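Side-chain contacts in Gp26 (Listeria phage P40, PDB 4JZ5), which probably hydrolyses the glycan strands of peptidoglycan in the Listeria cell wall, as a phage endolysin of glycosyl hydrolase family 25: residues A[23-28]-A[189-194]; A[74-79]-A[102-107]; A[154-159]-A[169-174]. One frame throughout, in Å; residues are numbered along the deposited sequence.

Contact 1: residues A[23-28]-A[189-194]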
loop_
_atom_site.group_PDB
_atom_site.type_symbol
_atom_site.label_atom_id
_atom_site.label_comp_id
_atom_site.label_asym_id
_atom_site.label_seq_id
_atom_site.Cartn_x
_atom_site.Cartn_y
_atom_site.Cartn_z
ATOM N N VAL A 23 -4.636 -2.801 -16.518
ATOM C CA VAL A 23 -5.129 -2.369 -15.224
ATOM C C VAL A 23 -4.055 -1.496 -14.541
ATOM O O VAL A 23 -2.882 -1.848 -14.528
ATOM C CB VAL A 23 -5.477 -3.590 -14.372
ATOM C CG1 VAL A 23 -5.755 -3.170 -12.952
ATOM C CG2 VAL A 23 -6.667 -4.329 -14.981
ATOM N N LEU A 24 -4.474 -0.362 -13.980
ATOM C CA LEU A 24 -3.563 0.582 -13.351
ATOM C C LEU A 24 -4.024 0.907 -11.937
ATOM O O LEU A 24 -5.145 1.380 -11.720
ATOM C CB LEU A 24 -3.499 1.865 -14.165
ATOM C CG LEU A 24 -2.603 2.960 -13.578
ATOM C CD1 LEU A 24 -1.172 2.475 -13.404
ATOM C CD2 LEU A 24 -2.656 4.185 -14.479
ATOM N N VAL A 25 -3.150 0.638 -10.976
ATOM C CA VAL A 25 -3.358 0.972 -9.580
ATOM C C VAL A 25 -2.194 1.868 -9.161
ATOM O O VAL A 25 -1.049 1.571 -9.473
ATOM C CB VAL A 25 -3.389 -0.324 -8.724
ATOM C CG1 VAL A 25 -3.329 0.005 -7.235
ATOM C CG2 VAL A 25 -4.621 -1.162 -9.083
ATOM N N LEU A 26 -2.484 2.983 -8.499
ATOM C CA LEU A 26 -1.427 3.866 -8.017
ATOM C C LEU A 26 -1.223 3.709 -6.531
ATOM O O LEU A 26 -2.140 3.318 -5.815
ATOM C CB LEU A 26 -1.785 5.329 -8.278
ATOM C CG LEU A 26 -2.051 5.734 -9.716
ATOM C CD1 LEU A 26 -2.328 7.223 -9.790
ATOM C CD2 LEU A 26 -0.900 5.324 -10.615
ATOM N N ASP A 27 -0.035 4.053 -6.055
ATOM C CA ASP A 27 0.131 4.342 -4.642
ATOM C C ASP A 27 0.791 5.703 -4.510
ATOM O O ASP A 27 1.671 6.052 -5.299
ATOM C CB ASP A 27 0.876 3.224 -3.887
ATOM C CG ASP A 27 2.257 2.966 -4.407
ATOM O OD1 ASP A 27 2.412 2.115 -5.294
ATOM O OD2 ASP A 27 3.195 3.596 -3.865
ATOM N N ILE A 28 0.315 6.488 -3.546
ATOM C CA ILE A 28 0.732 7.867 -3.350
ATOM C C ILE A 28 0.940 8.147 -1.867
ATOM O O ILE A 28 0.483 7.408 -0.984
ATOM C CB ILE A 28 -0.272 8.874 -3.967
ATOM C CG1 ILE A 28 -1.645 8.748 -3.302
ATOM C CG2 ILE A 28 -0.366 8.672 -5.461
ATOM C CD1 ILE A 28 -2.657 9.790 -3.772
ATOM N N TYR A 189 2.923 -12.820 -7.463
ATOM C CA TYR A 189 2.375 -11.595 -6.908
ATOM C C TYR A 189 0.883 -11.526 -7.163
ATOM O O TYR A 189 0.361 -12.148 -8.089
ATOM C CB TYR A 189 3.049 -10.367 -7.531
ATOM C CG TYR A 189 2.719 -10.165 -9.004
ATOM C CD1 TYR A 189 1.561 -9.514 -9.397
ATOM C CD2 TYR A 189 3.568 -10.630 -9.996
ATOM C CE1 TYR A 189 1.245 -9.340 -10.724
ATOM C CE2 TYR A 189 3.258 -10.463 -11.337
ATOM C CZ TYR A 189 2.106 -9.804 -11.691
ATOM O OH TYR A 189 1.790 -9.635 -13.021
ATOM N N ASP A 190 0.198 -10.745 -6.333
ATOM C CA ASP A 190 -1.177 -10.343 -6.598
ATOM C C ASP A 190 -1.213 -8.934 -7.215
ATOM O O ASP A 190 -1.900 -8.704 -8.219
ATOM C CB ASP A 190 -2.008 -10.380 -5.318
ATOM C CG ASP A 190 -2.128 -11.770 -4.732
ATOM O OD1 ASP A 190 -2.272 -12.724 -5.516
ATOM O OD2 ASP A 190 -2.043 -11.890 -3.493
ATOM N N LEU A 191 -0.486 -8.012 -6.603
ATOM C CA LEU A 191 -0.335 -6.653 -7.120
ATOM C C LEU A 191 1.159 -6.420 -7.355
ATOM O O LEU A 191 1.961 -6.688 -6.472
ATOM C CB LEU A 191 -0.879 -5.666 -6.093
ATOM C CG LEU A 191 -0.915 -4.182 -6.474
ATOM C CD1 LEU A 191 -1.814 -3.916 -7.672
ATOM C CD2 LEU A 191 -1.371 -3.343 -5.279
ATOM N N TRP A 192 1.529 -5.956 -8.552
ATOM C CA TRP A 192 2.927 -5.758 -8.947
ATOM C C TRP A 192 3.196 -4.270 -9.079
ATOM O O TRP A 192 2.579 -3.598 -9.903
ATOM C CB TRP A 192 3.171 -6.463 -10.275
ATOM C CG TRP A 192 4.451 -6.165 -11.009
ATOM C CD1 TRP A 192 5.659 -5.782 -10.509
ATOM C CD2 TRP A 192 4.610 -6.268 -12.415
ATOM N NE1 TRP A 192 6.569 -5.623 -11.545
ATOM C CE2 TRP A 192 5.942 -5.923 -12.726
ATOM C CE3 TRP A 192 3.745 -6.606 -13.451
ATOM C CZ2 TRP A 192 6.423 -5.903 -14.038
ATOM C CZ3 TRP A 192 4.222 -6.591 -14.748
ATOM C CH2 TRP A 192 5.550 -6.247 -15.027
ATOM N N GLN A 193 4.086 -3.766 -8.236
ATOM C CA GLN A 193 4.570 -2.389 -8.366
ATOM C C GLN A 193 5.726 -2.394 -9.353
ATOM O O GLN A 193 6.807 -2.887 -9.046
ATOM C CB GLN A 193 4.994 -1.835 -7.025
ATOM C CG GLN A 193 5.156 -0.333 -7.021
ATOM C CD GLN A 193 5.700 0.120 -5.701
ATOM O OE1 GLN A 193 6.840 -0.185 -5.356
ATOM N NE2 GLN A 193 4.876 0.786 -4.912
ATOM N N TYR A 194 5.461 -1.894 -10.559
ATOM C CA TYR A 194 6.374 -2.103 -11.671
ATOM C C TYR A 194 7.286 -0.920 -11.980
ATOM O O TYR A 194 8.240 -1.054 -12.743
ATOM C CB TYR A 194 5.618 -2.543 -12.922
ATOM C CG TYR A 194 4.588 -1.579 -13.465
ATOM C CD1 TYR A 194 4.966 -0.499 -14.245
ATOM C CD2 TYR A 194 3.230 -1.778 -13.237
ATOM C CE1 TYR A 194 4.035 0.356 -14.759
ATOM C CE2 TYR A 194 2.289 -0.923 -13.765
ATOM C CZ TYR A 194 2.692 0.136 -14.535
ATOM O OH TYR A 194 1.733 0.975 -15.057
HETATM O O HOH W 1 -0.686 -0.333 -15.763
HETATM O O HOH W 2 4.908 1.852 -2.176
#

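Contact 2: residues A[74-79]-A[102-107]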
loop_
_atom_site.group_PDB
_atom_site.type_symbol
_atom_site.label_atom_id
_atom_site.label_comp_id
_atom_site.label_asym_id
_atom_site.label_seq_id
_atom_site.Cartn_x
_atom_site.Cartn_y
_atom_site.Cartn_z
ATOM N N MET A 74 -13.167 7.449 -5.958
ATOM C CA MET A 74 -12.094 6.506 -6.276
ATOM C C MET A 74 -11.911 5.550 -5.112
ATOM O O MET A 74 -11.610 5.995 -4.010
ATOM C CB MET A 74 -10.793 7.248 -6.528
ATOM C CG MET A 74 -9.601 6.332 -6.734
ATOM S SD MET A 74 -9.625 5.341 -8.235
ATOM C CE MET A 74 -9.324 6.633 -9.457
ATOM N N PRO A 75 -12.058 4.241 -5.346
ATOM C CA PRO A 75 -11.797 3.309 -4.243
ATOM C C PRO A 75 -10.333 3.372 -3.828
ATOM O O PRO A 75 -9.445 3.549 -4.659
ATOM C CB PRO A 75 -12.175 1.945 -4.826
ATOM C CG PRO A 75 -12.104 2.112 -6.290
ATOM C CD PRO A 75 -12.453 3.543 -6.582
ATOM N N PHE A 76 -10.082 3.248 -2.531
ATOM C CA PHE A 76 -8.731 3.369 -2.047
ATOM C C PHE A 76 -8.490 2.570 -0.783
ATOM O O PHE A 76 -9.396 2.135 -0.091
ATOM C CB PHE A 76 -8.360 4.863 -1.850
ATOM C CG PHE A 76 -8.911 5.482 -0.595
ATOM C CD1 PHE A 76 -10.197 5.981 -0.562
ATOM C CD2 PHE A 76 -8.132 5.571 0.555
ATOM C CE1 PHE A 76 -10.713 6.552 0.589
ATOM C CE2 PHE A 76 -8.636 6.152 1.708
ATOM C CZ PHE A 76 -9.937 6.641 1.720
ATOM N N GLY A 77 -7.213 2.379 -0.515
ATOM C CA GLY A 77 -6.726 1.722 0.676
ATOM C C GLY A 77 -5.570 2.484 1.291
ATOM O O GLY A 77 -5.161 3.528 0.786
ATOM N N LEU A 78 -5.010 1.941 2.368
ATOM C CA LEU A 78 -3.916 2.580 3.108
ATOM C C LEU A 78 -2.733 1.647 3.232
ATOM O O LEU A 78 -2.924 0.432 3.364
ATOM C CB LEU A 78 -4.317 2.918 4.543
ATOM C CG LEU A 78 -5.581 3.744 4.742
ATOM C CD1 LEU A 78 -5.793 3.985 6.226
ATOM C CD2 LEU A 78 -5.588 5.049 3.985
ATOM N N TYR A 79 -1.519 2.193 3.249
ATOM C CA TYR A 79 -0.350 1.402 3.594
ATOM C C TYR A 79 0.484 2.122 4.643
ATOM O O TYR A 79 0.699 3.330 4.581
ATOM C CB TYR A 79 0.496 1.041 2.350
ATOM C CG TYR A 79 1.360 2.152 1.778
ATOM C CD1 TYR A 79 2.658 2.357 2.237
ATOM C CD2 TYR A 79 0.904 2.967 0.747
ATOM C CE1 TYR A 79 3.469 3.347 1.713
ATOM C CE2 TYR A 79 1.713 3.973 0.215
ATOM C CZ TYR A 79 2.997 4.145 0.701
ATOM O OH TYR A 79 3.817 5.131 0.205
ATOM N N LYS A 102 -9.275 4.945 11.031
ATOM C CA LYS A 102 -10.315 5.678 11.739
ATOM C C LYS A 102 -10.374 7.149 11.321
ATOM O O LYS A 102 -11.453 7.708 11.189
ATOM C CB LYS A 102 -10.103 5.554 13.245
ATOM C CG LYS A 102 -10.313 4.150 13.799
ATOM C CD LYS A 102 -9.912 4.114 15.272
ATOM C CE LYS A 102 -10.272 2.820 15.981
ATOM N NZ LYS A 102 -9.939 2.911 17.436
ATOM N N LYS A 103 -9.233 7.785 11.125
ATOM C CA LYS A 103 -9.203 9.177 10.689
ATOM C C LYS A 103 -9.891 9.341 9.334
ATOM O O LYS A 103 -10.650 10.280 9.110
ATOM C CB LYS A 103 -7.766 9.671 10.590
ATOM C CG LYS A 103 -7.064 9.938 11.904
ATOM C CD LYS A 103 -5.612 10.336 11.653
ATOM C CE LYS A 103 -4.853 10.530 12.945
ATOM N NZ LYS A 103 -5.314 11.737 13.673
ATOM N N CYS A 104 -9.616 8.418 8.419
ATOM C CA CYS A 104 -10.284 8.455 7.131
ATOM C C CYS A 104 -11.793 8.330 7.304
ATOM O O CYS A 104 -12.557 9.072 6.703
ATOM C CB CYS A 104 -9.778 7.336 6.237
ATOM S SG CYS A 104 -8.065 7.584 5.680
ATOM N N ARG A 105 -12.227 7.391 8.141
ATOM C CA ARG A 105 -13.658 7.201 8.347
ATOM C C ARG A 105 -14.300 8.421 9.018
ATOM O O ARG A 105 -15.447 8.753 8.724
ATOM C CB ARG A 105 -13.938 5.922 9.144
ATOM C CG ARG A 105 -13.506 4.651 8.431
ATOM C CD ARG A 105 -14.342 3.454 8.872
ATOM N NE ARG A 105 -15.727 3.617 8.443
ATOM C CZ ARG A 105 -16.788 3.697 9.238
ATOM N NH1 ARG A 105 -16.684 3.605 10.557
ATOM N NH2 ARG A 105 -17.961 3.882 8.677
ATOM N N GLN A 106 -13.575 9.101 9.903
ATOM C CA GLN A 106 -14.064 10.324 10.517
ATOM C C GLN A 106 -14.375 11.392 9.473
ATOM O O GLN A 106 -15.269 12.216 9.679
ATOM C CB GLN A 106 -13.050 10.861 11.525
ATOM C CG GLN A 106 -13.479 12.134 12.238
ATOM C CD GLN A 106 -14.334 11.873 13.460
ATOM O OE1 GLN A 106 -14.254 10.808 14.074
ATOM N NE2 GLN A 106 -15.153 12.851 13.826
ATOM N N LEU A 107 -13.645 11.392 8.359
ATOM C CA LEU A 107 -13.857 12.351 7.281
ATOM C C LEU A 107 -14.897 11.857 6.285
ATOM O O LEU A 107 -15.156 12.508 5.278
ATOM C CB LEU A 107 -12.540 12.613 6.568
ATOM C CG LEU A 107 -11.473 13.247 7.462
ATOM C CD1 LEU A 107 -10.104 13.150 6.806
ATOM C CD2 LEU A 107 -11.827 14.691 7.773
#

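Contact 3: residues A[154-159]-A[169-174]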
loop_
_atom_site.group_PDB
_atom_site.type_symbol
_atom_site.label_atom_id
_atom_site.label_comp_id
_atom_site.label_asym_id
_atom_site.label_seq_id
_atom_site.Cartn_x
_atom_site.Cartn_y
_atom_site.Cartn_z
ATOM N N SER A 154 13.400 -9.005 -3.981
ATOM C CA SER A 154 14.586 -9.520 -3.311
ATOM C C SER A 154 14.443 -9.504 -1.788
ATOM O O SER A 154 14.771 -10.486 -1.123
ATOM C CB SER A 154 15.811 -8.714 -3.716
ATOM O OG SER A 154 16.961 -9.185 -3.039
ATOM N N PHE A 155 13.984 -8.388 -1.239
ATOM C CA PHE A 155 13.794 -8.289 0.201
ATOM C C PHE A 155 12.816 -9.364 0.675
ATOM O O PHE A 155 13.031 -10.020 1.703
ATOM C CB PHE A 155 13.268 -6.906 0.570
ATOM C CG PHE A 155 13.156 -6.688 2.044
ATOM C CD1 PHE A 155 12.067 -7.166 2.744
ATOM C CD2 PHE A 155 14.159 -6.033 2.735
ATOM C CE1 PHE A 155 11.976 -6.982 4.108
ATOM C CE2 PHE A 155 14.071 -5.843 4.112
ATOM C CZ PHE A 155 12.969 -6.317 4.791
ATOM N N TRP A 156 11.733 -9.543 -0.069
ATOM C CA TRP A 156 10.700 -10.513 0.280
ATOM C C TRP A 156 11.307 -11.909 0.391
ATOM O O TRP A 156 11.091 -12.622 1.375
ATOM C CB TRP A 156 9.614 -10.471 -0.799
ATOM C CG TRP A 156 8.381 -11.288 -0.548
ATOM C CD1 TRP A 156 8.300 -12.646 -0.461
ATOM C CD2 TRP A 156 7.049 -10.796 -0.403
ATOM N NE1 TRP A 156 6.997 -13.031 -0.237
ATOM C CE2 TRP A 156 6.209 -11.910 -0.210
ATOM C CE3 TRP A 156 6.482 -9.519 -0.412
ATOM C CZ2 TRP A 156 4.833 -11.779 -0.010
ATOM C CZ3 TRP A 156 5.115 -9.400 -0.225
ATOM C CH2 TRP A 156 4.310 -10.520 -0.026
ATOM N N LYS A 157 12.077 -12.299 -0.611
ATOM C CA LYS A 157 12.694 -13.614 -0.614
ATOM C C LYS A 157 13.668 -13.781 0.543
ATOM O O LYS A 157 13.669 -14.812 1.227
ATOM C CB LYS A 157 13.434 -13.840 -1.933
ATOM C CG LYS A 157 12.512 -14.022 -3.130
ATOM C CD LYS A 157 13.253 -14.427 -4.388
ATOM C CE LYS A 157 14.170 -13.334 -4.891
ATOM N NZ LYS A 157 14.740 -13.672 -6.230
ATOM N N THR A 158 14.521 -12.784 0.753
ATOM C CA THR A 158 15.603 -12.925 1.721
ATOM C C THR A 158 15.185 -12.719 3.170
ATOM O O THR A 158 16.001 -12.916 4.069
ATOM C CB THR A 158 16.783 -11.988 1.397
ATOM O OG1 THR A 158 16.356 -10.623 1.500
ATOM C CG2 THR A 158 17.347 -12.283 0.007
ATOM N N HIS A 159 13.924 -12.357 3.403
ATOM C CA HIS A 159 13.387 -12.278 4.758
ATOM C C HIS A 159 12.255 -13.255 5.009
ATOM O O HIS A 159 11.570 -13.165 6.031
ATOM C CB HIS A 159 12.977 -10.852 5.095
ATOM C CG HIS A 159 14.137 -9.913 5.138
ATOM N ND1 HIS A 159 14.729 -9.416 3.999
ATOM C CD2 HIS A 159 14.876 -9.455 6.179
ATOM C CE1 HIS A 159 15.763 -8.664 4.337
ATOM N NE2 HIS A 159 15.864 -8.661 5.656
ATOM N N ARG A 169 -0.520 -10.249 -1.728
ATOM C CA ARG A 169 0.906 -10.105 -2.013
ATOM C C ARG A 169 1.173 -8.940 -2.961
ATOM O O ARG A 169 0.846 -9.011 -4.148
ATOM C CB ARG A 169 1.442 -11.379 -2.656
ATOM C CG ARG A 169 1.314 -12.636 -1.811
ATOM C CD ARG A 169 1.548 -13.902 -2.632
ATOM N NE ARG A 169 2.892 -13.997 -3.207
ATOM C CZ ARG A 169 3.939 -14.561 -2.614
ATOM N NH1 ARG A 169 3.840 -15.113 -1.415
ATOM N NH2 ARG A 169 5.103 -14.577 -3.249
ATOM N N TRP A 170 1.766 -7.883 -2.421
ATOM C CA TRP A 170 2.073 -6.674 -3.168
ATOM C C TRP A 170 3.595 -6.623 -3.298
ATOM O O TRP A 170 4.312 -6.387 -2.321
ATOM C CB TRP A 170 1.495 -5.477 -2.420
ATOM C CG TRP A 170 1.623 -4.165 -3.119
ATOM C CD1 TRP A 170 2.045 -3.930 -4.398
ATOM C CD2 TRP A 170 1.322 -2.891 -2.556
ATOM N NE1 TRP A 170 2.011 -2.591 -4.658
ATOM C CE2 TRP A 170 1.577 -1.926 -3.542
ATOM C CE3 TRP A 170 0.866 -2.469 -1.301
ATOM C CZ2 TRP A 170 1.404 -0.569 -3.312
ATOM C CZ3 TRP A 170 0.685 -1.124 -1.080
ATOM C CH2 TRP A 170 0.966 -0.186 -2.074
ATOM N N VAL A 171 4.087 -6.909 -4.499
ATOM C CA VAL A 171 5.512 -7.119 -4.720
ATOM C C VAL A 171 6.058 -6.106 -5.715
ATOM O O VAL A 171 5.485 -5.913 -6.789
ATOM C CB VAL A 171 5.794 -8.541 -5.236
ATOM C CG1 VAL A 171 7.292 -8.792 -5.311
ATOM C CG2 VAL A 171 5.127 -9.586 -4.341
ATOM N N ALA A 172 7.165 -5.466 -5.348
ATOM C CA ALA A 172 7.812 -4.493 -6.219
ATOM C C ALA A 172 8.960 -5.098 -7.003
ATOM O O ALA A 172 9.797 -5.824 -6.457
ATOM C CB ALA A 172 8.309 -3.316 -5.410
ATOM N N ARG A 173 9.002 -4.759 -8.285
ATOM C CA ARG A 173 10.148 -5.066 -9.139
ATOM C C ARG A 173 10.096 -4.110 -10.311
ATOM O O ARG A 173 9.124 -4.128 -11.066
ATOM C CB ARG A 173 10.119 -6.508 -9.636
ATOM C CG ARG A 173 11.345 -6.898 -10.476
ATOM C CD ARG A 173 12.629 -6.831 -9.660
ATOM N NE ARG A 173 13.809 -7.163 -10.456
ATOM C CZ ARG A 173 14.241 -8.398 -10.708
ATOM N NH1 ARG A 173 13.609 -9.459 -10.232
ATOM N NH2 ARG A 173 15.322 -8.575 -11.454
ATOM N N TYR A 174 11.115 -3.271 -10.457
ATOM C CA TYR A 174 11.042 -2.139 -11.381
ATOM C C TYR A 174 11.793 -2.324 -12.692
ATOM O O TYR A 174 11.511 -1.602 -13.646
ATOM C CB TYR A 174 11.591 -0.875 -10.731
ATOM C CG TYR A 174 10.921 -0.427 -9.459
ATOM C CD1 TYR A 174 9.632 -0.828 -9.122
ATOM C CD2 TYR A 174 11.584 0.419 -8.583
ATOM C CE1 TYR A 174 9.039 -0.392 -7.954
ATOM C CE2 TYR A 174 10.990 0.859 -7.428
ATOM C CZ TYR A 174 9.725 0.443 -7.109
ATOM O OH TYR A 174 9.175 0.913 -5.933
#

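Contact 1: residues A[23-28]-A[189-194]
The carboxylate of Asp-27 and the side-chain amide of Gln-193 meet across the contact with their planes 31° apart. Gln-193 NE2 donates to Asp-27 OD1 at 2.8 Å. The acceptor lies close to the amide plane, whereas the donor reaches OD1 from its syn side but 30° out of the carboxylate plane. The rings of Tyr-189 and Trp-192 pack within 189-194 itself, each with one face covered, by Trp-192 CB and Tyr-194 CB respectively.

Strands 25-28 and 191-195 are not paired with each other; both flank strand 206-211 in antiparallel fashion, and their touching parts run at about a right angle. Their side chains therefore meet inside the curled sheet, consistent with the irregular beta/alpha barrel of family 25 hydrolases.

Glutamine suits this place because its amide both donates and accepts. A water accepts from NE2 and donates to Asp-27 OD2, bridging the two side chains, and OE1 is hydrogen-bonded to Tyr-174 OH and Tyr-150 OH, so both ends are satisfied and the rotation of the amide is fixed. Asp-27 OD1 has a further partner in Asn-210 ND2, and the carboxylate of Asp-208 lies close to OD2.

Next to this polar pair an aliphatic pair packs: Leu-191 CD1 rests 4.1 Å from Val-25 CB. Farther along, Tyr-194 has its CG wedged between backbone N and carbonyl carbon (chi1 61°), which swings the phenol towards Leu-24, near the start of 23-28. Its OH lies 3.7 Å from Leu-24 CD1 and shares a water with Val-23 O.

Contact 2: residues A[74-79]-A[102-107]
Leu-78 leaves the strand toward the helix and its methyl end meets Cys-104; the path from CB outward tells how the two come together. CB, 6.1 Å from Cys-104 SG, only sets the direction. With chi1 at -54°, CG stands beside the backbone N and anti to the carbonyl carbon, and at this branch point the distance to Cys-104 SG has fallen to 4.7 Å. Both methyls face the sulfur, CD2 the nearer. Leu-78 CD1 stays 4.3 Å from Cys-104 SG, while Leu-78 CD2 makes the nearest approach of the two segments at 3.9 Å. The same CD2 lies in the ring plane of Phe-76, at the ring edge, 4.0 Å from Phe-76 CE2. One methyl thus touches both the sulfur and the aromatic rim.

Phe-76 completes the group. Its CE2 comes within 4.3 Å of Cys-104 SG, and the sulfur again lies at the edge of the ring, near its plane, not over a face. Cysteine fits here because a short side chain ending in one large, polarisable atom lets the sulfur touch both Leu-78 and Phe-76. The cysteine side chain also touches Ala-66 of helix 62-72 and Pro-111.

Phe-76 and Leu-78, two residues apart, project from the same side of the strand, with Gly-77 between them; Tyr-79 turns to the other side, against Phe-115 and Asp-117. This apolar seam between strand 76-81 and the last turn of helix 87-106 is the sheet-to-helix packing of a beta-alpha-beta crossover, completed by the parallel strand 114-117, the repeating unit of beta/alpha barrels.

Contact 3: residues A[154-159]-A[169-174]
Trp-156 carries nearly all of the tight packing, its indole set against Arg-169 and Val-171 of the strand, both on the same side of its plane. Val-171 CG2 sits over the six-membered ring in a CH-pi contact, 4.3 Å from the ring centroid and 18° off its normal. Arg-169 approaches obliquely: Trp-156 CZ2 lies over one face of the guanidinium, 3.8 Å from Arg-169 NH1, with the two planes 59° apart. The chain of Arg-169 bends at chi3 (62°), turning the guanidinium back toward Trp-156 CZ2 and NE1. Asp-162 OD1 positions both groups, accepting from Trp-156 NE1 and forming a salt bridge with Arg-169 NH1.

Here helix 153-158 packs on strand 169-172 within a beta-alpha-beta unit begun by strand 147-152. A large flat indole suits the 9.0 Å separation of the helix and strand axes, bridging it with a single side chain.

Away from the indole the contact is looser: exposed Lys-157 brings NZ no nearer than 5.9 Å to Arg-173 NH1, and each has its own partner, Ser-186 for the lysine and Asp-153 for the arginine. Separately, at the helix end, His-159 ND1 returns to bond Phe-155 O at 2.9 Å while lying above the centre of the Phe-155 ring.

How the contacts relate
All three contacts belong to one curled mixed sheet and its flanking helices. Contact 1 joins an early strand to a late one and so brackets the other two along the chain; contact 2 closes before contact 3 opens. Contacts 1 and 3 have centres about 13 Å apart, because strands 169-172 and 191-195 pair in parallel; Asp-190 OD2 also meets Arg-169 N. Contacts 1 and 2, about 18 Å apart, touch where Tyr-79 packs on Asp-27 and Ile-28. Contacts 2 and 3 lie about 25 Å apart, on opposite sides of the chain's centre, yet Tyr-79 packs on Trp-170. Contact 1 thus lies within the barrel, while contacts 2 and 3 pack helices on its outer side.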